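Local coordinates for Dps family DNA-binding stress response protein (Thermosynechococcus elongatus, PDB 2C41) that probably binds and oxidises iron and associates with DNA, as a dodecameric, ferritin-like Dps protein of the stress response, at residues C[15-20]-C[83-88]. Numbering follows the deposited sequence.
Sequences LKREQA and VATVTP
Ala20 meets the chain where helix 80-83 gives way to loop: Ala20 CB comes within 3.7 Å of Ala84 N. The same methyl, Ala20 CB, lies 3.8 Å from Val83 CG1 and also touches the methyl of Ala84. Small side chains let the backbones come together here, with the CA atoms of Ala20 and Ala84 4.9 Å apart. Val83 CG1 reaches the helix surface, 3.6 Å from Lys16 O, because chi1 (173°) sets this branch opposite the residue's own amide nitrogen; that carbonyl is already hydrogen-bonded to Ala20 N. The flank toward Thr85 is the one more open to solvent. There the aliphatic part of Arg17 runs past exposed Thr85, with Arg17 CD 3.6 Å from Thr85 CG2, before a bend at chi3 (34°) leads the guanidinium to Asp116 and Glu112, with which NH1 forms salt bridges. Glu112 also accepts a hydrogen bond from Thr85 OG1, so this residue of helix 95-122 holds both helix 6-35 and the loop. A leucine replacing Arg17 would probably leave Asp116 without this cation and Glu112 with one partner fewer. Between 15-20 and 83-88 the packing is apolar, while Val86 leans on Asn105 and Ile109 of helix 95-122 in the ferritin-like bundle.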
loop_
_atom_site.group_PDB
_atom_site.type_symbol
_atom_site.label_atom_id
_atom_site.label_comp_id
_atom_site.label_asym_id
_atom_site.label_seq_id
_atom_site.Cartn_x
_atom_site.Cartn_y
_atom_site.Cartn_z
ATOM N N LEU C 15 3.723 6.054 36.880
ATOM C CA LEU C 15 3.531 6.421 35.465
ATOM C C LEU C 15 4.260 7.719 35.124
ATOM O O LEU C 15 4.825 7.848 34.048
ATOM C CB LEU C 15 2.049 6.521 35.093
ATOM C CG LEU C 15 1.325 5.171 35.008
ATOM C CD1 LEU C 15 -0.185 5.331 35.167
ATOM C CD2 LEU C 15 1.687 4.410 33.698
ATOM N N LYS C 16 4.250 8.672 36.048
ATOM C CA LYS C 16 4.953 9.935 35.818
ATOM C C LYS C 16 6.458 9.700 35.684
ATOM O O LYS C 16 7.097 10.227 34.764
ATOM C CB LYS C 16 4.651 10.945 36.931
ATOM C CG LYS C 16 3.215 11.441 36.927
ATOM C CD LYS C 16 3.153 12.846 37.511
ATOM C CE LYS C 16 1.952 13.090 38.409
ATOM N NZ LYS C 16 0.673 12.390 38.084
ATOM N N ARG C 17 7.016 8.905 36.596
ATOM C CA ARG C 17 8.436 8.563 36.552
ATOM C C ARG C 17 8.779 7.819 35.259
ATOM O O ARG C 17 9.763 8.147 34.590
ATOM C CB ARG C 17 8.835 7.722 37.772
ATOM C CG ARG C 17 10.291 7.217 37.734
ATOM C CD ARG C 17 10.747 6.601 39.081
ATOM N NE ARG C 17 9.670 5.903 39.792
ATOM C CZ ARG C 17 9.134 4.735 39.428
ATOM N NH1 ARG C 17 9.561 4.099 38.342
ATOM N NH2 ARG C 17 8.157 4.203 40.160
ATOM N N GLU C 18 7.959 6.823 34.924
ATOM C CA GLU C 18 8.179 6.013 33.739
ATOM C C GLU C 18 8.076 6.865 32.467
ATOM O O GLU C 18 8.912 6.747 31.558
ATOM C CB GLU C 18 7.199 4.837 33.717
ATOM C CG GLU C 18 7.453 3.801 34.833
ATOM C CD GLU C 18 8.517 2.767 34.477
ATOM O OE1 GLU C 18 9.131 2.864 33.388
ATOM O OE2 GLU C 18 8.739 1.840 35.293
ATOM N N GLN C 19 7.070 7.734 32.422
ATOM C CA GLN C 19 6.878 8.624 31.270
ATOM C C GLN C 19 8.084 9.547 31.106
ATOM O O GLN C 19 8.616 9.692 30.010
ATOM C CB GLN C 19 5.614 9.464 31.434
ATOM C CG GLN C 19 5.426 10.491 30.312
ATOM C CD GLN C 19 4.595 11.683 30.729
ATOM O OE1 GLN C 19 4.595 12.716 30.056
ATOM N NE2 GLN C 19 3.889 11.555 31.837
ATOM N N ALA C 20 8.502 10.162 32.213
ATOM C CA ALA C 20 9.674 11.040 32.225
ATOM C C ALA C 20 10.922 10.299 31.750
ATOM O O ALA C 20 11.693 10.845 30.959
ATOM C CB ALA C 20 9.895 11.634 33.637
ATOM N N VAL C 83 11.744 14.598 37.473
ATOM C CA VAL C 83 10.963 13.403 37.767
ATOM C C VAL C 83 11.699 12.139 37.287
ATOM O O VAL C 83 11.598 11.078 37.908
ATOM C CB VAL C 83 9.547 13.535 37.119
ATOM C CG1 VAL C 83 8.736 12.255 37.247
ATOM C CG2 VAL C 83 8.782 14.706 37.741
ATOM N N ALA C 84 12.450 12.268 36.188
ATOM C CA ALA C 84 13.175 11.135 35.614
ATOM C C ALA C 84 14.222 10.590 36.572
ATOM O O ALA C 84 14.872 11.347 37.299
ATOM C CB ALA C 84 13.840 11.524 34.283
ATOM N N THR C 85 14.369 9.271 36.571
ATOM C CA THR C 85 15.428 8.606 37.320
ATOM C C THR C 85 16.555 8.081 36.429
ATOM O O THR C 85 17.636 7.793 36.930
ATOM C CB THR C 85 14.885 7.461 38.183
ATOM O OG1 THR C 85 14.106 6.580 37.365
ATOM C CG2 THR C 85 14.021 8.014 39.315
ATOM N N VAL C 86 16.310 7.951 35.123
ATOM C CA VAL C 86 17.399 7.655 34.184
ATOM C C VAL C 86 18.360 8.844 34.080
ATOM O O VAL C 86 17.967 9.993 34.286
ATOM C CB VAL C 86 16.909 7.241 32.763
ATOM C CG1 VAL C 86 16.094 5.969 32.835
ATOM C CG2 VAL C 86 16.116 8.348 32.123
ATOM N N THR C 87 19.621 8.551 33.782
ATOM C CA THR C 87 20.639 9.591 33.665
ATOM C C THR C 87 20.508 10.310 32.321
ATOM O O THR C 87 20.624 9.671 31.260
ATOM C CB THR C 87 22.068 9.006 33.784
ATOM O OG1 THR C 87 22.241 8.427 35.084
ATOM C CG2 THR C 87 23.108 10.092 33.577
ATOM N N PRO C 88 20.274 11.639 32.347
ATOM C CA PRO C 88 20.327 12.353 31.074
ATOM C C PRO C 88 21.782 12.425 30.612
ATOM O O PRO C 88 22.680 12.685 31.417
ATOM C CB PRO C 88 19.773 13.743 31.417
ATOM C CG PRO C 88 20.079 13.919 32.874
ATOM C CD PRO C 88 19.979 12.541 33.480
#